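Local coordinates for thioredoxin-like protein (Klebsiella pneumoniae subsp. pneumoniae MGH 78578, PDB 3TY1) that is of unknown function but probably binds carbohydrate, as a putative aldose 1-epimerase with a supersandwich fold, at residues L51-H54 / T60-L63; L72-E75 / R80-W83; Y210-G215 / L347-L352. All blocks are in the same frame, centred on the assembly; numbering follows the deposited sequence. Where two conformers were deposited one is given.

Interaction 1: L51-H54 / T60-L63; sequences LTIH and TITL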
loop_
_atom_site.group_PDB
_atom_site.type_symbol
_atom_site.label_atom_id
_atom_site.label_comp_id
_atom_site.label_asym_id
_atom_site.label_seq_id
_atom_site.Cartn_x
_atom_site.Cartn_y
_atom_site.Cartn_z
ATOM N N LEU A 51 -14.691 -12.357 -10.824
ATOM C CA LEU A 51 -14.871 -13.367 -11.853
ATOM C C LEU A 51 -16.098 -14.156 -11.429
ATOM O O LEU A 51 -16.144 -14.688 -10.306
ATOM C CB LEU A 51 -13.613 -14.222 -11.980
ATOM C CG LEU A 51 -13.594 -15.428 -12.905
ATOM C CD1 LEU A 51 -13.890 -15.041 -14.321
ATOM C CD2 LEU A 51 -12.156 -16.116 -12.797
ATOM N N THR A 52 -17.086 -14.215 -12.313
ATOM C CA THR A 52 -18.374 -14.774 -11.998
ATOM C C THR A 52 -18.820 -15.843 -12.985
ATOM O O THR A 52 -18.780 -15.631 -14.204
ATOM C CB THR A 52 -19.442 -13.651 -12.024
ATOM O OG1 THR A 52 -19.020 -12.551 -11.174
ATOM C CG2 THR A 52 -20.792 -14.219 -11.551
ATOM N N ILE A 53 -19.290 -16.968 -12.467
ATOM C CA ILE A 53 -20.032 -17.934 -13.255
ATOM C C ILE A 53 -21.521 -17.586 -13.085
ATOM O O ILE A 53 -22.050 -17.685 -11.980
ATOM C CB ILE A 53 -19.846 -19.371 -12.770
ATOM C CG1 ILE A 53 -18.367 -19.779 -12.886
ATOM C CG2 ILE A 53 -20.836 -20.301 -13.593
ATOM C CD1 ILE A 53 -18.014 -21.147 -12.170
ATOM N N HIS A 54 -22.172 -17.149 -14.162
ATOM C CA HIS A 54 -23.602 -16.833 -14.119
ATOM C C HIS A 54 -24.367 -18.034 -14.654
ATOM O O HIS A 54 -24.118 -18.471 -15.768
ATOM C CB HIS A 54 -23.959 -15.655 -15.016
ATOM C CG HIS A 54 -23.314 -14.354 -14.640
ATOM N ND1 HIS A 54 -23.902 -13.452 -13.766
ATOM C CD2 HIS A 54 -22.155 -13.772 -15.062
ATOM C CE1 HIS A 54 -23.129 -12.380 -13.661
ATOM N NE2 HIS A 54 -22.064 -12.543 -14.436
ATOM N N THR A 60 -24.985 -18.966 -9.114
ATOM C CA THR A 60 -24.209 -17.857 -9.625
ATOM C C THR A 60 -23.086 -17.660 -8.610
ATOM O O THR A 60 -23.330 -17.448 -7.406
ATOM C CB THR A 60 -25.046 -16.592 -9.878
ATOM O OG1 THR A 60 -25.913 -16.854 -10.977
ATOM C CG2 THR A 60 -24.110 -15.384 -10.272
ATOM N N ILE A 61 -21.853 -17.830 -9.076
ATOM C CA ILE A 61 -20.709 -17.876 -8.187
ATOM C C ILE A 61 -19.749 -16.758 -8.517
ATOM O O ILE A 61 -19.249 -16.682 -9.673
ATOM C CB ILE A 61 -19.941 -19.223 -8.365
ATOM C CG1 ILE A 61 -20.869 -20.421 -8.052
ATOM C CG2 ILE A 61 -18.635 -19.205 -7.506
ATOM C CD1 ILE A 61 -20.231 -21.837 -8.400
ATOM N N THR A 62 -19.474 -15.903 -7.535
ATOM C CA THR A 62 -18.600 -14.745 -7.729
ATOM C C THR A 62 -17.395 -14.899 -6.897
ATOM O O THR A 62 -17.499 -15.137 -5.689
ATOM C CB THR A 62 -19.306 -13.429 -7.341
ATOM O OG1 THR A 62 -20.490 -13.300 -8.124
ATOM C CG2 THR A 62 -18.386 -12.215 -7.574
ATOM N N LEU A 63 -16.239 -14.758 -7.527
ATOM C CA LEU A 63 -14.972 -14.785 -6.782
ATOM C C LEU A 63 -14.123 -13.598 -7.190
ATOM O O LEU A 63 -14.430 -12.957 -8.172
ATOM C CB LEU A 63 -14.278 -16.112 -6.947
ATOM C CG LEU A 63 -13.822 -16.690 -8.246
ATOM C CD1 LEU A 63 -12.471 -16.003 -8.583
ATOM C CD2 LEU A 63 -13.621 -18.180 -8.140
HETATM O O HOH W 1 -20.917 -11.038 -9.898
#
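Leu-51 pairs with Leu-63 and Ile-53 with Ile-61, each through two backbone hydrogen bonds. The strands run antiparallel, as the two arms of a beta hairpin. Leu-51 N reaches Leu-63 O at 2.7 Å, and Ile-53 N reaches Ile-61 O at 2.8 Å. Both bonds of the isoleucine pair lie in the carbonyl plane, while the donors of the leucine pair are tilted from it. Thr-52 and Thr-62 form the non-hydrogen-bonded pair between them. There the backbone adds a CA-H...O contact from Thr-52 CA to Ile-61 O, 3.1 Å long.

The two threonine side chains sit on one face of the sheet and cross at a slant. Their hydroxyls share a water, which is 2.7 Å from Thr-52 OG1 and 2.9 Å from Thr-62 OG1. In both residues OG1 is anti to the carbonyl carbon and CG2 is anti to the backbone N (chi1 -53° and -58°). This turns both hydroxyls to the same water. Thr-52 CG2 meets Thr-60 CG2 diagonally at 3.7 Å. The same methyl lies over the centre of one face of the His-54 ring, a contact within the strand.

On the other face the aliphatic chains meet. Leu-63 CD1 lies 4.0 Å from Leu-51 CB. Leu-63 CG stands between the backbone N and the carbonyl carbon (chi1 60°), and this brings the end of the chain nearer the partner strand. Ile-53 and Ile-61 approach through their CB atoms.

Further out, Ile-161 of strand 159-169 packs on both Leu-51 and Ile-53, and Ile-159 packs on Ile-53. Strands 33-39 and 70-76 flank the hairpin. The chemistry is thus two-sided: aliphatic groups turn to the neighbouring sheet, and hydroxyls on the opposite face hold an ordered water.

Interaction 2: L72-E75 / R80-W83; sequences LRIE and RMGW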
loop_
_atom_site.group_PDB
_atom_site.type_symbol
_atom_site.label_atom_id
_atom_site.label_comp_id
_atom_site.label_asym_id
_atom_site.label_seq_id
_atom_site.Cartn_x
_atom_site.Cartn_y
_atom_site.Cartn_z
ATOM N N LEU A 72 -16.836 -14.552 -3.060
ATOM C CA LEU A 72 -17.588 -13.407 -2.537
ATOM C C LEU A 72 -19.037 -13.749 -2.192
ATOM O O LEU A 72 -19.553 -13.382 -1.133
ATOM C CB LEU A 72 -17.591 -12.281 -3.564
ATOM C CG LEU A 72 -16.243 -11.649 -3.978
ATOM C CD1 LEU A 72 -16.458 -10.299 -4.689
ATOM C CD2 LEU A 72 -15.294 -11.453 -2.883
ATOM N N ARG A 73 -19.664 -14.499 -3.083
ATOM C CA ARG A 73 -21.083 -14.797 -2.963
ATOM C C ARG A 73 -21.476 -15.948 -3.876
ATOM O O ARG A 73 -20.914 -16.150 -4.960
ATOM C CB ARG A 73 -21.926 -13.544 -3.269
ATOM C CG ARG A 73 -23.425 -13.705 -3.119
ATOM C CD ARG A 73 -24.138 -12.357 -3.493
ATOM N NE ARG A 73 -24.006 -11.370 -2.426
ATOM C CZ ARG A 73 -24.358 -10.084 -2.518
ATOM N NH1 ARG A 73 -24.847 -9.580 -3.647
ATOM N NH2 ARG A 73 -24.213 -9.303 -1.464
ATOM N N ILE A 74 -22.411 -16.757 -3.364
ATOM C CA ILE A 74 -22.990 -17.892 -4.091
ATOM C C ILE A 74 -24.499 -17.696 -4.014
ATOM O O ILE A 74 -25.006 -17.559 -2.919
ATOM C CB ILE A 74 -22.648 -19.219 -3.464
ATOM C CG1 ILE A 74 -21.143 -19.374 -3.127
ATOM C CG2 ILE A 74 -23.171 -20.369 -4.360
ATOM C CD1 ILE A 74 -20.268 -19.454 -4.340
ATOM N N GLU A 75 -25.199 -17.620 -5.155
ATOM C CA GLU A 75 -26.634 -17.352 -5.194
ATOM C C GLU A 75 -27.318 -18.353 -6.110
ATOM O O GLU A 75 -26.851 -18.612 -7.218
ATOM C CB GLU A 75 -26.984 -15.939 -5.752
ATOM C CG GLU A 75 -26.253 -14.735 -5.128
ATOM C CD GLU A 75 -26.152 -13.448 -6.051
ATOM O OE1 GLU A 75 -25.319 -13.370 -7.035
ATOM O OE2 GLU A 75 -26.874 -12.471 -5.734
ATOM N N ARG A 80 -28.905 -18.123 -0.817
ATOM C CA ARG A 80 -27.526 -17.711 -1.059
ATOM C C ARG A 80 -26.624 -18.169 0.037
ATOM O O ARG A 80 -27.082 -18.419 1.147
ATOM C CB ARG A 80 -27.388 -16.186 -1.135
ATOM C CG ARG A 80 -27.534 -15.468 0.173
ATOM C CD ARG A 80 -26.994 -14.028 0.169
ATOM N NE ARG A 80 -27.123 -13.553 1.555
ATOM C CZ ARG A 80 -26.761 -12.354 2.021
ATOM N NH1 ARG A 80 -26.179 -11.450 1.245
ATOM N NH2 ARG A 80 -26.966 -12.077 3.302
HETATM N N MSE A 81 -25.332 -18.236 -0.288
HETATM C CA MSE A 81 -24.288 -18.391 0.691
HETATM C C MSE A 81 -23.582 -17.038 0.689
HETATM O O MSE A 81 -23.028 -16.596 -0.332
HETATM C CB MSE A 81 -23.286 -19.496 0.321
HETATM C CG MSE A 81 -23.881 -20.890 0.087
HETATM SE SE MSE A 81 -22.380 -22.126 -0.251
HETATM C CE MSE A 81 -23.521 -23.524 -0.823
ATOM N N GLY A 82 -23.612 -16.367 1.819
ATOM C CA GLY A 82 -22.955 -15.074 1.940
ATOM C C GLY A 82 -23.600 -14.274 3.024
ATOM O O GLY A 82 -24.569 -14.742 3.702
ATOM N N TRP A 83 -23.104 -13.052 3.165
ATOM C CA TRP A 83 -23.572 -12.136 4.213
ATOM C C TRP A 83 -23.336 -10.701 3.804
ATOM O O TRP A 83 -22.654 -10.439 2.822
ATOM C CB TRP A 83 -22.863 -12.442 5.536
ATOM C CG TRP A 83 -21.334 -12.223 5.532
ATOM C CD1 TRP A 83 -20.408 -12.913 4.839
ATOM C CD2 TRP A 83 -20.610 -11.267 6.340
ATOM N NE1 TRP A 83 -19.146 -12.428 5.118
ATOM C CE2 TRP A 83 -19.249 -11.413 6.037
ATOM C CE3 TRP A 83 -21.006 -10.282 7.275
ATOM C CZ2 TRP A 83 -18.240 -10.609 6.639
ATOM C CZ3 TRP A 83 -20.032 -9.482 7.866
ATOM C CH2 TRP A 83 -18.653 -9.657 7.556
HETATM O O HOH W 2 -20.630 -12.514 1.317
#
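Arg-80 and Met-81 pair with Glu-75 and Ile-74 in an antiparallel beta hairpin at the end of a sheet. Arg-80 lies in the non-hydrogen-bonded pair. Its CB comes 3.3 Å from Ile-74 O. CG stands between the backbone N and the carbonyl carbon (chi1 72°), and the chain then runs extended to NE. The guanidinium reaches forward over the backbone after the strand: Trp-83 N lies above its centre, and Gly-82 O is 3.2 Å above its plane, offset toward the rim. At its edge Arg-73 NH2, in one of two deposited conformers, comes 4.0 Å from Arg-80 NH1, with the planes 47° apart; this closeness of like charges is doubtful. NE donates to Thr-216 O, and NH1 makes a salt bridge with Asp-84.

Met-81, a selenomethionine, forms the hydrogen-bonded pair with Ile-74. Met-81 N donates to Ile-74 O at 2.7 Å, and Ile-74 N returns the bond to Met-81 O at 3.1 Å. The side chains lie side by side, CB of Met-81 3.8 Å from CB of Ile-74. Phe-190 touches both.

Gly-82 has a phi of 155°, a backbone shape open to a residue without a side chain. Leu-72 and Arg-73 form a classic beta bulge against Thr-62. Trp-83 turns away, and its ring meets Phe-170 of the second subunit edge-to-face. Its backbone N donates to a water at 3.1 Å, and that water lies 2.8 Å from Leu-72 O.

Interaction 3: Y210-G215 / L347-L352; sequences YHSNFG and LTYTLL. With SO4 (sulfate ion), chain L.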
loop_
_atom_site.group_PDB
_atom_site.type_symbol
_atom_site.label_atom_id
_atom_site.label_comp_id
_atom_site.label_asym_id
_atom_site.label_seq_id
_atom_site.Cartn_x
_atom_site.Cartn_y
_atom_site.Cartn_z
ATOM N N TYR A 210 -10.441 -22.481 6.206
ATOM C CA TYR A 210 -11.399 -22.187 5.141
ATOM C C TYR A 210 -12.595 -21.498 5.810
ATOM O O TYR A 210 -13.553 -22.144 6.266
ATOM C CB TYR A 210 -11.765 -23.470 4.401
ATOM C CG TYR A 210 -10.674 -23.856 3.429
ATOM C CD1 TYR A 210 -9.543 -24.522 3.838
ATOM C CD2 TYR A 210 -10.755 -23.469 2.091
ATOM C CE1 TYR A 210 -8.518 -24.813 2.929
ATOM C CE2 TYR A 210 -9.808 -23.784 1.220
ATOM C CZ TYR A 210 -8.673 -24.453 1.625
ATOM O OH TYR A 210 -7.695 -24.705 0.701
ATOM N N HIS A 211 -12.512 -20.179 5.893
ATOM C CA HIS A 211 -13.394 -19.364 6.700
ATOM C C HIS A 211 -14.666 -19.117 5.895
ATOM O O HIS A 211 -14.722 -18.217 5.050
ATOM C CB HIS A 211 -12.620 -18.071 7.043
ATOM C CG HIS A 211 -13.155 -17.293 8.193
ATOM N ND1 HIS A 211 -14.459 -16.858 8.256
ATOM C CD2 HIS A 211 -12.525 -16.757 9.270
ATOM C CE1 HIS A 211 -14.615 -16.095 9.325
ATOM N NE2 HIS A 211 -13.460 -16.030 9.969
ATOM N N SER A 212 -15.680 -19.937 6.145
ATOM C CA SER A 212 -16.884 -19.987 5.296
ATOM C C SER A 212 -18.055 -19.354 6.031
ATOM O O SER A 212 -18.411 -19.796 7.137
ATOM C CB SER A 212 -17.129 -21.433 4.872
ATOM O OG SER A 212 -15.912 -22.045 4.372
ATOM N N ASN A 213 -18.696 -18.357 5.412
ATOM C CA ASN A 213 -19.572 -17.420 6.116
ATOM C C ASN A 213 -20.969 -17.359 5.542
ATOM O O ASN A 213 -21.135 -17.140 4.343
ATOM C CB ASN A 213 -18.885 -16.032 6.091
ATOM C CG ASN A 213 -17.398 -16.134 6.439
ATOM O OD1 ASN A 213 -17.061 -16.693 7.460
ATOM N ND2 ASN A 213 -16.523 -15.637 5.577
ATOM N N PHE A 214 -21.975 -17.529 6.403
ATOM C CA PHE A 214 -23.372 -17.684 5.957
ATOM C C PHE A 214 -24.241 -16.752 6.784
ATOM O O PHE A 214 -24.156 -16.754 8.007
ATOM C CB PHE A 214 -23.855 -19.144 6.146
ATOM C CG PHE A 214 -22.954 -20.160 5.507
ATOM C CD1 PHE A 214 -23.087 -20.497 4.164
ATOM C CD2 PHE A 214 -21.918 -20.735 6.234
ATOM C CE1 PHE A 214 -22.223 -21.437 3.565
ATOM C CE2 PHE A 214 -21.054 -21.630 5.647
ATOM C CZ PHE A 214 -21.217 -22.010 4.294
ATOM N N GLY A 215 -25.031 -15.924 6.107
ATOM C CA GLY A 215 -25.956 -15.006 6.780
ATOM C C GLY A 215 -27.358 -15.351 6.322
ATOM O O GLY A 215 -27.656 -16.531 5.960
ATOM N N LEU A 347 -12.874 -29.783 -0.620
ATOM C CA LEU A 347 -14.106 -29.409 0.072
ATOM C C LEU A 347 -15.261 -29.368 -0.903
ATOM O O LEU A 347 -15.083 -28.966 -2.053
ATOM C CB LEU A 347 -13.984 -28.048 0.785
ATOM C CG LEU A 347 -12.928 -27.866 1.879
ATOM C CD1 LEU A 347 -11.610 -27.438 1.253
ATOM C CD2 LEU A 347 -13.424 -26.819 2.893
ATOM N N THR A 348 -16.435 -29.789 -0.457
ATOM C CA THR A 348 -17.657 -29.653 -1.266
ATOM C C THR A 348 -18.671 -28.834 -0.481
ATOM O O THR A 348 -18.990 -29.157 0.667
ATOM C CB THR A 348 -18.246 -31.032 -1.633
ATOM O OG1 THR A 348 -17.231 -31.791 -2.295
ATOM C CG2 THR A 348 -19.412 -30.872 -2.555
ATOM N N TYR A 349 -19.157 -27.784 -1.110
ATOM C CA TYR A 349 -20.166 -26.866 -0.580
ATOM C C TYR A 349 -21.474 -27.092 -1.324
ATOM O O TYR A 349 -21.501 -27.115 -2.577
ATOM C CB TYR A 349 -19.721 -25.426 -0.821
ATOM C CG TYR A 349 -18.543 -24.969 -0.024
ATOM C CD1 TYR A 349 -17.232 -25.390 -0.334
ATOM C CD2 TYR A 349 -18.717 -24.122 1.062
ATOM C CE1 TYR A 349 -16.132 -24.962 0.435
ATOM C CE2 TYR A 349 -17.624 -23.679 1.835
ATOM C CZ TYR A 349 -16.339 -24.117 1.511
ATOM O OH TYR A 349 -15.281 -23.669 2.273
ATOM N N THR A 350 -22.551 -27.325 -0.574
ATOM C CA THR A 350 -23.821 -27.606 -1.181
ATOM C C THR A 350 -24.861 -26.629 -0.652
ATOM O O THR A 350 -25.037 -26.475 0.572
ATOM C CB THR A 350 -24.293 -29.043 -0.902
ATOM O OG1 THR A 350 -23.254 -29.981 -1.236
ATOM C CG2 THR A 350 -25.581 -29.366 -1.692
ATOM N N LEU A 351 -25.584 -26.018 -1.570
ATOM C CA LEU A 351 -26.695 -25.146 -1.233
ATOM C C LEU A 351 -27.952 -26.045 -1.168
ATOM O O LEU A 351 -28.442 -26.590 -2.178
ATOM C CB LEU A 351 -26.829 -24.012 -2.259
ATOM C CG LEU A 351 -27.755 -22.848 -1.822
ATOM C CD1 LEU A 351 -27.211 -22.235 -0.534
ATOM C CD2 LEU A 351 -27.886 -21.781 -2.897
ATOM N N LEU A 352 -28.451 -26.208 0.051
ATOM C CA LEU A 352 -29.583 -27.071 0.353
ATOM C C LEU A 352 -30.831 -26.208 0.209
ATOM O O LEU A 352 -30.942 -25.128 0.831
ATOM C CB LEU A 352 -29.420 -27.626 1.778
ATOM C CG LEU A 352 -28.049 -28.250 2.183
ATOM C CD1 LEU A 352 -28.005 -28.509 3.678
ATOM C CD2 LEU A 352 -27.724 -29.521 1.382
HETATM S S SO4 L . -12.904 -13.594 12.721
HETATM O O1 SO4 L . -13.860 -12.718 12.036
HETATM O O2 SO4 L . -13.612 -14.507 13.645
HETATM O O3 SO4 L . -12.141 -14.389 11.754
HETATM O O4 SO4 L . -11.969 -12.751 13.468
#
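Tyr-210 meets Leu-347 through CB and one face of its ring. Its CB lies 4.0 Å from Leu-347 CD2, and Tyr-349 OH is also near this carbon. CG meets the same CD2 methyl. CD2 and CE2 are the ring atoms nearest Leu-347 CD1, which sits over the ring centre. That methyl makes a CH-pi contact, 4.0 Å from the ring centroid and 8° off the normal. At the tip, the Tyr-210 hydroxyl is hydrogen-bonded to Asp-194 and Tyr-119.

Strands 210-214 and 347-352 belong to two different sheets. Their axes are nearly parallel (3°) and 11.4 Å apart, the face-to-face packing of the supersandwich, the fold of galactose mutarotase relatives. Side chains alone bridge this gap.

Ser-212 OG is hydrogen-bonded to Tyr-349 OH at 2.7 Å, and either hydroxyl could be the donor. Tyr-210 O, 3.0 Å from Ser-212 OG, is a second possible acceptor, and the proton is not settled. Ser-212 OG comes at the edge of the Tyr-349 ring, which also meets that of Phe-190, with the planes nearly parallel.

His-211 points away. Its ND1 donates to a lone pair of Asn-213 OD1 at 2.7 Å, in the plane of the imidazole, which fixes the ring's rotation. NE2 donates to sulfate O3 at 2.8 Å, and His-136 NE2 binds the same ion. The sulfate probably came from the crystallisation liquor; paired histidines also line the sugar pocket of related mutarotases.

Interactions 1 and 2 are successive hairpins of one antiparallel sheet. Strands 60-64 and 70-76 are neighbours in it, tied by probable hydrogen bonds from Thr-60 N to Glu-75 O and from Leu-72 N to Thr-62 O, and by packing of Ile-61 on Ile-74. Both rest on backbone bonding, but interaction 1 is buried, while interaction 2 is only partly so and lies at the sheet's last strand. Interaction 3 is buried and joins two sheets without any backbone bond. It touches interaction 2: a probable hydrogen bond joins Gly-215 N to Gly-82 O, Met-81 CE packs on the backbone of Thr-350 and Leu-351, and Trp-83 packs on Asn-213. Interactions 1 and 3 do not touch.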